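Local coordinates for protein serine acetyltransferase (Bacteroides vulgatus ATCC 8482, PDB 3F1X) that probably transfers an acetyl group from acetyl-CoA to L-serine, the first step of cysteine biosynthesis, at residues Ser41-Ile45 against Leu82-Gln86; Leu48-Ile52 against Asn75-Leu79; Tyr261-Leu267 against Val278-Val284; Thr271-Thr277 against Asn287-Arg293. One frame throughout, in Å; residues are numbered along the deposited sequence.

Contact 1: residues Ser41-Ile45 against Leu82-Gln86; sequences SLYKI and LLTEQ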
loop_
_atom_site.group_PDB
_atom_site.type_symbol
_atom_site.label_atom_id
_atom_site.label_comp_id
_atom_site.label_asym_id
_atom_site.label_seq_id
_atom_site.Cartn_x
_atom_site.Cartn_y
_atom_site.Cartn_z
ATOM N N SER A 41 1.102 -10.086 -10.969
ATOM C CA SER A 41 2.185 -11.045 -10.771
ATOM C C SER A 41 3.142 -10.978 -11.954
ATOM O O SER A 41 4.358 -11.034 -11.776
ATOM C CB SER A 41 1.634 -12.461 -10.652
ATOM O OG SER A 41 0.793 -12.563 -9.518
ATOM N N LEU A 42 2.586 -10.851 -13.157
ATOM C CA LEU A 42 3.405 -10.772 -14.361
ATOM C C LEU A 42 4.308 -9.540 -14.342
ATOM O O LEU A 42 5.449 -9.590 -14.803
ATOM C CB LEU A 42 2.517 -10.785 -15.616
ATOM C CG LEU A 42 1.880 -12.165 -15.890
ATOM C CD1 LEU A 42 0.953 -12.108 -17.094
ATOM C CD2 LEU A 42 2.986 -13.190 -16.127
ATOM N N TYR A 43 3.808 -8.435 -13.800
ATOM C CA TYR A 43 4.627 -7.233 -13.721
ATOM C C TYR A 43 5.824 -7.526 -12.813
ATOM O O TYR A 43 6.962 -7.216 -13.154
ATOM C CB TYR A 43 3.812 -6.071 -13.154
ATOM C CG TYR A 43 4.645 -4.865 -12.822
ATOM C CD1 TYR A 43 5.093 -4.005 -13.817
ATOM C CD2 TYR A 43 5.021 -4.604 -11.507
ATOM C CE1 TYR A 43 5.905 -2.903 -13.513
ATOM C CE2 TYR A 43 5.833 -3.510 -11.188
ATOM C CZ TYR A 43 6.271 -2.667 -12.196
ATOM O OH TYR A 43 7.085 -1.592 -11.890
ATOM N N LYS A 44 5.555 -8.121 -11.655
ATOM C CA LYS A 44 6.611 -8.465 -10.706
ATOM C C LYS A 44 7.614 -9.408 -11.341
ATOM O O LYS A 44 8.816 -9.288 -11.129
ATOM C CB LYS A 44 6.030 -9.133 -9.455
ATOM C CG LYS A 44 5.328 -8.182 -8.508
ATOM C CD LYS A 44 4.626 -8.949 -7.392
ATOM C CE LYS A 44 3.836 -8.006 -6.502
ATOM N NZ LYS A 44 2.958 -8.744 -5.543
ATOM N N ILE A 45 7.110 -10.350 -12.128
ATOM C CA ILE A 45 7.972 -11.317 -12.794
ATOM C C ILE A 45 8.964 -10.648 -13.737
ATOM O O ILE A 45 10.169 -10.927 -13.675
ATOM C CB ILE A 45 7.133 -12.361 -13.561
ATOM C CG1 ILE A 45 6.486 -13.314 -12.551
ATOM C CG2 ILE A 45 7.998 -13.124 -14.561
ATOM C CD1 ILE A 45 5.480 -14.256 -13.140
ATOM N N LEU A 82 6.737 -17.128 -8.401
ATOM C CA LEU A 82 5.786 -16.351 -9.186
ATOM C C LEU A 82 5.590 -16.924 -10.585
ATOM O O LEU A 82 4.459 -17.096 -11.037
ATOM C CB LEU A 82 6.268 -14.896 -9.296
ATOM C CG LEU A 82 5.583 -13.758 -8.521
ATOM C CD1 LEU A 82 5.040 -14.240 -7.201
ATOM C CD2 LEU A 82 6.576 -12.624 -8.322
ATOM N N LEU A 83 6.691 -17.215 -11.269
ATOM C CA LEU A 83 6.617 -17.740 -12.627
ATOM C C LEU A 83 5.951 -19.109 -12.708
ATOM O O LEU A 83 5.296 -19.415 -13.698
ATOM C CB LEU A 83 8.013 -17.807 -13.260
ATOM C CG LEU A 83 8.079 -18.246 -14.726
ATOM C CD1 LEU A 83 7.257 -17.300 -15.617
ATOM C CD2 LEU A 83 9.521 -18.257 -15.173
ATOM N N THR A 84 6.123 -19.933 -11.682
ATOM C CA THR A 84 5.500 -21.257 -11.693
ATOM C C THR A 84 3.981 -21.095 -11.751
ATOM O O THR A 84 3.308 -21.715 -12.570
ATOM C CB THR A 84 5.876 -22.066 -10.423
ATOM O OG1 THR A 84 7.286 -22.334 -10.418
ATOM C CG2 THR A 84 5.113 -23.383 -10.380
ATOM N N GLU A 85 3.450 -20.224 -10.901
ATOM C CA GLU A 85 2.011 -19.993 -10.850
ATOM C C GLU A 85 1.441 -19.420 -12.148
ATOM O O GLU A 85 0.375 -19.835 -12.589
ATOM C CB GLU A 85 1.677 -19.052 -9.692
ATOM C CG GLU A 85 0.191 -18.922 -9.388
ATOM C CD GLU A 85 -0.417 -20.223 -8.899
ATOM O OE1 GLU A 85 0.237 -20.917 -8.091
ATOM O OE2 GLU A 85 -1.553 -20.542 -9.310
ATOM N N GLN A 86 2.148 -18.479 -12.767
ATOM C CA GLN A 86 1.650 -17.866 -13.988
ATOM C C GLN A 86 1.712 -18.818 -15.166
ATOM O O GLN A 86 0.838 -18.808 -16.035
ATOM C CB GLN A 86 2.419 -16.582 -14.292
ATOM C CG GLN A 86 2.132 -15.475 -13.295
ATOM C CD GLN A 86 0.642 -15.275 -13.089
ATOM O OE1 GLN A 86 0.117 -15.483 -11.991
ATOM N NE2 GLN A 86 -0.047 -14.870 -14.145
HETATM O O HOH W 1 2.045 -15.680 -9.724
#

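Contact 2: residues Leu48-Ile52 against Asn75-Leu79; sequences LARAI and NVETL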
loop_
_atom_site.group_PDB
_atom_site.type_symbol
_atom_site.label_atom_id
_atom_site.label_comp_id
_atom_site.label_asym_id
_atom_site.label_seq_id
_atom_site.Cartn_x
_atom_site.Cartn_y
_atom_site.Cartn_z
ATOM N N LEU A 48 11.651 -8.667 -11.824
ATOM C CA LEU A 48 12.654 -9.521 -11.194
ATOM C C LEU A 48 13.616 -10.018 -12.262
ATOM O O LEU A 48 14.822 -10.107 -12.038
ATOM C CB LEU A 48 11.978 -10.706 -10.499
ATOM C CG LEU A 48 11.297 -10.392 -9.164
ATOM C CD1 LEU A 48 10.293 -11.491 -8.820
ATOM C CD2 LEU A 48 12.346 -10.246 -8.079
ATOM N N ALA A 49 13.075 -10.348 -13.429
ATOM C CA ALA A 49 13.907 -10.811 -14.528
ATOM C C ALA A 49 14.936 -9.730 -14.865
ATOM O O ALA A 49 16.112 -10.035 -15.084
ATOM C CB ALA A 49 13.048 -11.124 -15.745
ATOM N N ARG A 50 14.494 -8.471 -14.894
ATOM C CA ARG A 50 15.375 -7.330 -15.180
ATOM C C ARG A 50 16.465 -7.184 -14.130
ATOM O O ARG A 50 17.611 -6.881 -14.452
ATOM C CB ARG A 50 14.610 -5.998 -15.169
ATOM C CG ARG A 50 13.470 -5.833 -16.150
ATOM C CD ARG A 50 13.045 -4.363 -16.148
ATOM N NE ARG A 50 11.685 -4.153 -16.641
ATOM C CZ ARG A 50 11.283 -4.396 -17.882
ATOM N NH1 ARG A 50 10.021 -4.165 -18.220
ATOM N NH2 ARG A 50 12.134 -4.869 -18.780
ATOM N N ALA A 51 16.073 -7.352 -12.870
ATOM C CA ALA A 51 16.984 -7.209 -11.746
ATOM C C ALA A 51 18.014 -8.318 -11.704
ATOM O O ALA A 51 19.084 -8.153 -11.127
ATOM C CB ALA A 51 16.201 -7.178 -10.441
ATOM N N ILE A 52 17.674 -9.457 -12.289
ATOM C CA ILE A 52 18.582 -10.590 -12.330
ATOM C C ILE A 52 19.495 -10.478 -13.554
ATOM O O ILE A 52 20.673 -10.818 -13.497
ATOM C CB ILE A 52 17.803 -11.917 -12.404
ATOM C CG1 ILE A 52 17.023 -12.131 -11.113
ATOM C CG2 ILE A 52 18.760 -13.068 -12.648
ATOM C CD1 ILE A 52 15.964 -13.214 -11.197
ATOM N N ASN A 75 16.231 -13.085 -5.574
ATOM C CA ASN A 75 15.421 -12.739 -6.736
ATOM C C ASN A 75 15.067 -13.945 -7.603
ATOM O O ASN A 75 13.945 -14.050 -8.099
ATOM C CB ASN A 75 16.134 -11.659 -7.554
ATOM C CG ASN A 75 16.141 -10.312 -6.842
ATOM O OD1 ASN A 75 16.826 -9.376 -7.248
ATOM N ND2 ASN A 75 15.369 -10.215 -5.774
ATOM N N VAL A 76 16.014 -14.856 -7.789
ATOM C CA VAL A 76 15.744 -16.047 -8.582
ATOM C C VAL A 76 14.645 -16.884 -7.915
ATOM O O VAL A 76 13.772 -17.424 -8.592
ATOM C CB VAL A 76 17.012 -16.915 -8.760
ATOM C CG1 VAL A 76 16.626 -18.314 -9.200
ATOM C CG2 VAL A 76 17.938 -16.277 -9.807
ATOM N N GLU A 77 14.691 -16.987 -6.588
ATOM C CA GLU A 77 13.689 -17.757 -5.851
ATOM C C GLU A 77 12.300 -17.120 -5.938
ATOM O O GLU A 77 11.301 -17.813 -6.137
ATOM C CB GLU A 77 14.087 -17.880 -4.375
ATOM C CG GLU A 77 12.991 -18.485 -3.488
ATOM C CD GLU A 77 13.344 -18.458 -2.003
ATOM O OE1 GLU A 77 13.797 -17.402 -1.515
ATOM O OE2 GLU A 77 13.158 -19.484 -1.320
ATOM N N THR A 78 12.235 -15.803 -5.782
ATOM C CA THR A 78 10.953 -15.115 -5.850
ATOM C C THR A 78 10.374 -15.294 -7.254
ATOM O O THR A 78 9.188 -15.592 -7.429
ATOM C CB THR A 78 11.104 -13.604 -5.573
ATOM O OG1 THR A 78 11.834 -13.404 -4.354
ATOM C CG2 THR A 78 9.725 -12.953 -5.472
ATOM N N LEU A 79 11.228 -15.107 -8.253
ATOM C CA LEU A 79 10.829 -15.256 -9.644
ATOM C C LEU A 79 10.311 -16.670 -9.906
ATOM O O LEU A 79 9.296 -16.861 -10.577
ATOM C CB LEU A 79 12.013 -14.968 -10.570
ATOM C CG LEU A 79 11.778 -15.267 -12.052
ATOM C CD1 LEU A 79 10.578 -14.490 -12.539
ATOM C CD2 LEU A 79 13.015 -14.898 -12.867
HETATM O O HOH W 2 19.517 -9.511 -8.732
#

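Contact 3: residues Tyr261-Leu267 against Val278-Val284; sequences YSNATIL and VGGNIWV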
loop_
_atom_site.group_PDB
_atom_site.type_symbol
_atom_site.label_atom_id
_atom_site.label_comp_id
_atom_site.label_asym_id
_atom_site.label_seq_id
_atom_site.Cartn_x
_atom_site.Cartn_y
_atom_site.Cartn_z
ATOM N N TYR A 261 13.753 4.057 -41.092
ATOM C CA TYR A 261 13.423 5.300 -40.424
ATOM C C TYR A 261 11.957 5.485 -40.090
ATOM O O TYR A 261 11.096 4.703 -40.484
ATOM C CB TYR A 261 13.931 6.490 -41.232
ATOM C CG TYR A 261 15.425 6.619 -41.158
ATOM C CD1 TYR A 261 16.236 6.126 -42.169
ATOM C CD2 TYR A 261 16.031 7.203 -40.051
ATOM C CE1 TYR A 261 17.633 6.214 -42.086
ATOM C CE2 TYR A 261 17.422 7.296 -39.955
ATOM C CZ TYR A 261 18.216 6.799 -40.981
ATOM O OH TYR A 261 19.586 6.905 -40.918
ATOM N N SER A 262 11.707 6.563 -39.362
ATOM C CA SER A 262 10.400 6.940 -38.855
ATOM C C SER A 262 9.144 6.688 -39.686
ATOM O O SER A 262 9.036 7.119 -40.836
ATOM C CB SER A 262 10.443 8.412 -38.447
ATOM O OG SER A 262 9.260 8.752 -37.756
ATOM N N ASN A 263 8.199 5.989 -39.057
ATOM C CA ASN A 263 6.893 5.666 -39.620
ATOM C C ASN A 263 6.777 4.832 -40.894
ATOM O O ASN A 263 5.680 4.692 -41.425
ATOM C CB ASN A 263 6.075 6.960 -39.791
ATOM C CG ASN A 263 5.608 7.531 -38.459
ATOM O OD1 ASN A 263 5.247 6.781 -37.569
ATOM N ND2 ASN A 263 5.604 8.856 -38.328
ATOM N N ALA A 264 7.876 4.264 -41.379
ATOM C CA ALA A 264 7.813 3.451 -42.590
ATOM C C ALA A 264 7.049 2.155 -42.348
ATOM O O ALA A 264 7.147 1.556 -41.280
ATOM C CB ALA A 264 9.212 3.139 -43.100
ATOM N N THR A 265 6.291 1.727 -43.350
ATOM C CA THR A 265 5.512 0.500 -43.249
ATOM C C THR A 265 6.049 -0.546 -44.228
ATOM O O THR A 265 6.121 -0.298 -45.424
ATOM C CB THR A 265 4.017 0.741 -43.584
ATOM O OG1 THR A 265 3.497 1.812 -42.786
ATOM C CG2 THR A 265 3.203 -0.528 -43.321
ATOM N N ILE A 266 6.438 -1.706 -43.714
ATOM C CA ILE A 266 6.940 -2.788 -44.565
ATOM C C ILE A 266 5.973 -3.955 -44.407
ATOM O O ILE A 266 5.793 -4.460 -43.303
ATOM C CB ILE A 266 8.347 -3.241 -44.127
ATOM C CG1 ILE A 266 9.304 -2.045 -44.129
ATOM C CG2 ILE A 266 8.863 -4.311 -45.073
ATOM C CD1 ILE A 266 10.657 -2.333 -43.499
ATOM N N LEU A 267 5.342 -4.395 -45.490
ATOM C CA LEU A 267 4.401 -5.494 -45.338
ATOM C C LEU A 267 4.447 -6.603 -46.376
ATOM O O LEU A 267 4.798 -6.384 -47.537
ATOM C CB LEU A 267 2.969 -4.966 -45.261
ATOM C CG LEU A 267 2.367 -4.362 -46.528
ATOM C CD1 LEU A 267 0.858 -4.325 -46.389
ATOM C CD2 LEU A 267 2.935 -2.972 -46.766
ATOM N N VAL A 278 15.820 2.127 -45.412
ATOM C CA VAL A 278 14.445 2.424 -45.798
ATOM C C VAL A 278 14.063 3.768 -45.200
ATOM O O VAL A 278 13.966 3.915 -43.975
ATOM C CB VAL A 278 13.454 1.341 -45.280
ATOM C CG1 VAL A 278 12.012 1.733 -45.619
ATOM C CG2 VAL A 278 13.780 -0.014 -45.902
ATOM N N GLY A 279 13.857 4.749 -46.072
ATOM C CA GLY A 279 13.483 6.075 -45.617
ATOM C C GLY A 279 12.155 6.063 -44.880
ATOM O O GLY A 279 11.414 5.086 -44.940
ATOM N N GLY A 280 11.836 7.158 -44.197
ATOM C CA GLY A 280 10.588 7.202 -43.461
ATOM C C GLY A 280 9.359 7.573 -44.264
ATOM O O GLY A 280 9.453 8.018 -45.411
ATOM N N ASN A 281 8.199 7.360 -43.657
ATOM C CA ASN A 281 6.913 7.711 -44.255
ATOM C C ASN A 281 6.565 7.033 -45.571
ATOM O O ASN A 281 5.808 7.584 -46.366
ATOM C CB ASN A 281 6.839 9.222 -44.442
ATOM C CG ASN A 281 7.021 9.968 -43.137
ATOM O OD1 ASN A 281 6.131 9.977 -42.283
ATOM N ND2 ASN A 281 8.184 10.576 -42.964
ATOM N N ILE A 282 7.107 5.846 -45.813
ATOM C CA ILE A 282 6.795 5.150 -47.052
ATOM C C ILE A 282 6.183 3.768 -46.855
ATOM O O ILE A 282 6.506 3.042 -45.913
ATOM C CB ILE A 282 8.038 5.023 -47.963
ATOM C CG1 ILE A 282 9.173 4.332 -47.227
ATOM C CG2 ILE A 282 8.475 6.395 -48.443
ATOM C CD1 ILE A 282 10.356 4.025 -48.128
ATOM N N TRP A 283 5.283 3.440 -47.769
ATOM C CA TRP A 283 4.556 2.179 -47.803
ATOM C C TRP A 283 5.384 1.262 -48.695
ATOM O O TRP A 283 5.383 1.411 -49.915
ATOM C CB TRP A 283 3.169 2.469 -48.393
ATOM C CG TRP A 283 2.244 1.308 -48.614
ATOM C CD1 TRP A 283 1.923 0.745 -49.816
ATOM C CD2 TRP A 283 1.427 0.654 -47.633
ATOM N NE1 TRP A 283 0.951 -0.211 -49.645
ATOM C CE2 TRP A 283 0.634 -0.291 -48.317
ATOM C CE3 TRP A 283 1.295 0.771 -46.244
ATOM C CZ2 TRP A 283 -0.292 -1.105 -47.658
ATOM C CZ3 TRP A 283 0.371 -0.044 -45.584
ATOM C CH2 TRP A 283 -0.407 -0.972 -46.296
ATOM N N VAL A 284 6.110 0.333 -48.075
ATOM C CA VAL A 284 6.981 -0.590 -48.802
ATOM C C VAL A 284 6.350 -1.965 -48.987
ATOM O O VAL A 284 6.107 -2.681 -48.015
ATOM C CB VAL A 284 8.323 -0.762 -48.068
ATOM C CG1 VAL A 284 9.281 -1.595 -48.907
ATOM C CG2 VAL A 284 8.913 0.597 -47.769
#

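Contact 4: residues Thr271-Thr277 against Asn287-Arg293; sequences TIGKGAT and NVPAGSR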
loop_
_atom_site.group_PDB
_atom_site.type_symbol
_atom_site.label_atom_id
_atom_site.label_comp_id
_atom_site.label_asym_id
_atom_site.label_seq_id
_atom_site.Cartn_x
_atom_site.Cartn_y
_atom_site.Cartn_z
ATOM N N THR A 271 11.622 -8.680 -48.424
ATOM C CA THR A 271 12.946 -8.850 -47.849
ATOM C C THR A 271 13.735 -7.565 -48.032
ATOM O O THR A 271 13.849 -7.053 -49.151
ATOM C CB THR A 271 13.726 -9.994 -48.533
ATOM O OG1 THR A 271 13.059 -11.233 -48.288
ATOM C CG2 THR A 271 15.144 -10.081 -47.991
ATOM N N ILE A 272 14.254 -7.030 -46.935
ATOM C CA ILE A 272 15.072 -5.830 -46.996
ATOM C C ILE A 272 16.503 -6.352 -46.932
ATOM O O ILE A 272 16.933 -6.876 -45.902
ATOM C CB ILE A 272 14.814 -4.880 -45.795
ATOM C CG1 ILE A 272 13.379 -4.361 -45.830
ATOM C CG2 ILE A 272 15.779 -3.715 -45.844
ATOM C CD1 ILE A 272 12.370 -5.367 -45.383
ATOM N N GLY A 273 17.219 -6.233 -48.047
ATOM C CA GLY A 273 18.590 -6.716 -48.139
ATOM C C GLY A 273 19.552 -6.122 -47.133
ATOM O O GLY A 273 19.364 -4.993 -46.684
ATOM N N LYS A 274 20.597 -6.867 -46.780
ATOM C CA LYS A 274 21.544 -6.366 -45.793
ATOM C C LYS A 274 22.160 -5.021 -46.167
ATOM O O LYS A 274 22.436 -4.733 -47.337
ATOM C CB LYS A 274 22.649 -7.395 -45.511
ATOM C CG LYS A 274 23.440 -7.875 -46.702
ATOM C CD LYS A 274 24.549 -8.822 -46.249
ATOM C CE LYS A 274 25.357 -9.352 -47.428
ATOM N NZ LYS A 274 26.479 -10.241 -46.998
ATOM N N GLY A 275 22.346 -4.190 -45.150
ATOM C CA GLY A 275 22.935 -2.885 -45.360
ATOM C C GLY A 275 22.021 -1.888 -46.042
ATOM O O GLY A 275 22.424 -0.753 -46.291
ATOM N N ALA A 276 20.790 -2.285 -46.345
ATOM C CA ALA A 276 19.874 -1.355 -46.997
ATOM C C ALA A 276 19.274 -0.369 -46.007
ATOM O O ALA A 276 19.231 -0.618 -44.796
ATOM C CB ALA A 276 18.766 -2.102 -47.708
ATOM N N THR A 277 18.815 0.756 -46.541
ATOM C CA THR A 277 18.204 1.804 -45.739
ATOM C C THR A 277 16.818 2.128 -46.294
ATOM O O THR A 277 16.656 2.358 -47.498
ATOM C CB THR A 277 19.063 3.082 -45.758
ATOM O OG1 THR A 277 20.328 2.814 -45.140
ATOM C CG2 THR A 277 18.368 4.212 -45.003
ATOM N N ASN A 287 10.491 -5.975 -52.498
ATOM C CA ASN A 287 11.803 -6.296 -51.946
ATOM C C ASN A 287 12.711 -5.081 -52.104
ATOM O O ASN A 287 12.523 -4.268 -53.006
ATOM C CB ASN A 287 12.429 -7.478 -52.692
ATOM C CG ASN A 287 11.731 -8.789 -52.416
ATOM O OD1 ASN A 287 11.811 -9.722 -53.217
ATOM N ND2 ASN A 287 11.055 -8.878 -51.278
ATOM N N VAL A 288 13.697 -4.963 -51.225
ATOM C CA VAL A 288 14.636 -3.851 -51.282
ATOM C C VAL A 288 16.032 -4.450 -51.389
ATOM O O VAL A 288 16.509 -5.085 -50.450
ATOM C CB VAL A 288 14.542 -2.972 -50.009
ATOM C CG1 VAL A 288 15.542 -1.825 -50.084
ATOM C CG2 VAL A 288 13.128 -2.420 -49.863
ATOM N N PRO A 289 16.701 -4.272 -52.545
ATOM C CA PRO A 289 18.048 -4.830 -52.706
ATOM C C PRO A 289 19.026 -4.409 -51.619
ATOM O O PRO A 289 18.900 -3.336 -51.031
ATOM C CB PRO A 289 18.463 -4.359 -54.105
ATOM C CG PRO A 289 17.614 -3.152 -54.350
ATOM C CD PRO A 289 16.287 -3.546 -53.757
ATOM N N ALA A 290 19.994 -5.275 -51.350
ATOM C CA ALA A 290 20.990 -5.014 -50.326
ATOM C C ALA A 290 21.797 -3.758 -50.621
ATOM O O ALA A 290 22.097 -3.463 -51.776
ATOM C CB ALA A 290 21.926 -6.219 -50.195
ATOM N N GLY A 291 22.130 -3.020 -49.564
ATOM C CA GLY A 291 22.921 -1.813 -49.705
ATOM C C GLY A 291 22.272 -0.637 -50.416
ATOM O O GLY A 291 22.913 0.398 -50.604
ATOM N N SER A 292 21.009 -0.770 -50.804
ATOM C CA SER A 292 20.337 0.322 -51.501
ATOM C C SER A 292 19.580 1.227 -50.541
ATOM O O SER A 292 19.453 0.928 -49.351
ATOM C CB SER A 292 19.360 -0.230 -52.537
ATOM O OG SER A 292 18.232 -0.814 -51.909
ATOM N N ARG A 293 19.080 2.339 -51.071
ATOM C CA ARG A 293 18.319 3.285 -50.272
ATOM C C ARG A 293 17.028 3.622 -51.004
ATOM O O ARG A 293 17.039 3.879 -52.211
ATOM C CB ARG A 293 19.133 4.559 -50.028
ATOM C CG ARG A 293 18.379 5.622 -49.235
ATOM C CD ARG A 293 19.165 6.924 -49.099
ATOM N NE ARG A 293 20.015 6.964 -47.908
ATOM C CZ ARG A 293 21.147 6.282 -47.758
ATOM N NH1 ARG A 293 21.589 5.489 -48.725
ATOM N NH2 ARG A 293 21.842 6.406 -46.634
#

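Contact 1: residues Ser41-Ile45 against Leu82-Gln86
Ile45 and Leu82 carry the apolar core of this contact, their side chains running past each other in opposite directions, with Ile45 CG1 3.6 Å from Leu82 CB. With CG1 beside its backbone N (chi1 -73°) and the chain extended beyond it, Ile45 pushes CD1 deep between the helices. There the methyl meets the backbone of Leu83 and lies 3.6 Å from Gln86 CG. Leu83 adds its own CD1 4.3 Å from Ile45 CD1. At the margin, Leu82 CD2 reaches the root of the Lys44 side chain, 3.7 Å from CB, while the extended lysine carries its ammonium group away.

Leu42 contributes a second apolar patch: its CD2 methyl rests 3.7 Å from Gln86 CG, and the side chain also touches Ile177, Phe180 and Met184 of helix 177-189. The glutamine is bent at chi2 (-50°), which turns its buried amide back toward Ser41 and Leu42.

Polar links run through water. One water molecule donates to the backbone O of Leu82 at 3.1 Å and accepts a weak, long bond from Ser41 OG, bridging the two helices at the edge of the apolar core.

The helix axes cross at -137° and approach to 9.8 Å, with the Ile45 and Leu82 side chains between them. This is a steeply crossed, only roughly antiparallel helix pair, joining helices 39-53 and 68-93 in the helical N-terminal region characteristic of serine acetyltransferases.

Contact 2: residues Leu48-Ile52 against Asn75-Leu79
Ile52 and Asn75 lie alongside each other with their side chains running in opposite senses, Ile52 CG1 lying 3.7 Å from Asn75 CB. The isoleucine keeps CG1 beside its backbone N (chi1 -66°), and the extended chain lays CD1 against the backbone between Asn75 and Val76. The same methyl is flanked by two branches of the facing helix, Val76 CG2 at 3.9 Å and Leu79 CD2 at 3.8 Å from Ile52 CD1, so it sits among Asn75, Val76 and Leu79.

Leu48 spreads its two methyls over different partners. CD2 is placed beside the Asn75 amide, the two side chains meeting at a slant. CD1 turns to Thr78 and meets its CG2 at 3.7 Å, the Leu48 and Thr78 side chains crossing at about a right angle; the Thr78 hydroxyl is bonded to Val74 O on its own helix.

The Asn75 amide ends at the polar margin of this packing. A single water donates to Ala51 O at 2.8 Å and to Asn75 OD1 at 3.1 Å, tying the asparagine to the facing backbone.

Beyond the pair, Leu123 touches both Ile52 and Leu79, and Leu17 and Val14 of a second subunit pack on Ile52 and Val76. The axes approach to 9.5 Å and cross at -155°: a nearly antiparallel helix pair within the helical N-terminal region of serine acetyltransferases, at a place where it also meets neighbouring subunits.

Contact 3: residues Tyr261-Leu267 against Val278-Val284
Tyr261-Leu267 and Val278-Val284 lie on successive coils of a left-handed parallel beta-helix, the hallmark of this acyltransferase family, and Thr265 and Ile266 pair in parallel with Trp283 and Val284. The tight part is the backbone seam. Thr265 N gives a hydrogen bond to Ile282 O, Thr265 O takes one from Val284 N at 2.7 Å, and Leu267 N closes the run on Val284 O. One corner earlier, Tyr261 N points almost straight at Val278 O (2.9 Å, 173°), and Asn281 N reaches Ser262 O in a more bent bond.

At that corner a type II turn from Tyr261 to Ala264 stacks on the next coil. Gly280 fits closely here, its CA 3.1 Å from Ser262 O. Inside, Ala264 CB packs against Val278 CG1 and Ile282 CG1, while Ile266 CG1 rests near Val284 CB; the buried Gly279 O has no polar partner.

The outward face, bearing Thr265 and Trp283, is the looser side, with Trp283 and Leu267 partly exposed. Even so, Thr265 OG1 lies against the side-chain amide of Asn281 of a neighbouring subunit, and Trp283 packs on that subunit's Gly280. The indole, with CG opposite the backbone N across chi1 (176°), reaches across to the neighbouring strand, to Thr265 and Leu267. Thr265 CG2 lies 3.7 Å from Trp283 CZ3, and Leu267 CD2 makes a CH-pi contact over the indole face, 3.7 Å from the centroid of the Trp283 six-membered ring and 6° off its normal.

Contact 4: residues Thr271-Thr277 against Asn287-Arg293
Thr271-Thr277 and Asn287-Arg293 meet as equivalent corners of two adjacent coils in the left-handed parallel beta-helix. Backbone hydrogen bonds set the register. Val288 N donates to Thr271 O at 2.9 Å, and Val288 O in turn receives Gly273 N, so both polar atoms of Val288 are used on the lower-numbered coil. Across the turns, Gly291 N reaches Lys274 O in a bent bond of 134°; beyond them Thr277 N returns to Ser292 O.

Both corners are type II turns, Gly273-Ala276 over Pro289-Ser292. Gly275 and Gly291 take the positive-phi position of each. Gly273 fits against Ala290, their CA atoms 3.7 Å apart. Ser292 OG braces the second turn by donating to Pro289 O at 2.8 Å.

Apolar contact is small. Val288 extends CG1 opposite its backbone N (chi1 179°), directing it to Ala276 CB at 4.0 Å, while Ile272 CG2 lies near Val288 CB. Ala290 CB, on the exposed rim, touches Lys274 O.

Past the turn Thr277 and Arg293 form a parallel bridge, and their side chains lie side by side on one face. The arginine bends at chi3 (-90°), bringing its guanidinium over the threonine hydroxyl: Thr277 OG1 sits above one face of that group, toward its rim and 4.2 Å from Arg293 NH2.

Overall arrangement
Contacts 1 and 2 belong to one helix pair, 39-53 with 68-93, contact 2 nested inside the loop that contact 1 closes. Their centres are 10 Å apart, and Ile45 CG2 against Leu79 CD1 (3.6 Å) makes their packing continuous. Contacts 3 and 4 interleave along the chain because both join consecutive beta-helix coils; with centres 13 Å apart, they meet through Ile266 and Ile272 and through Tyr261 and Thr277. The two pairs lie on opposite sides of the chain's centre, contact 1 about 41 Å from contact 4 between centres. Contacts 2 and 3 both touch the second subunit.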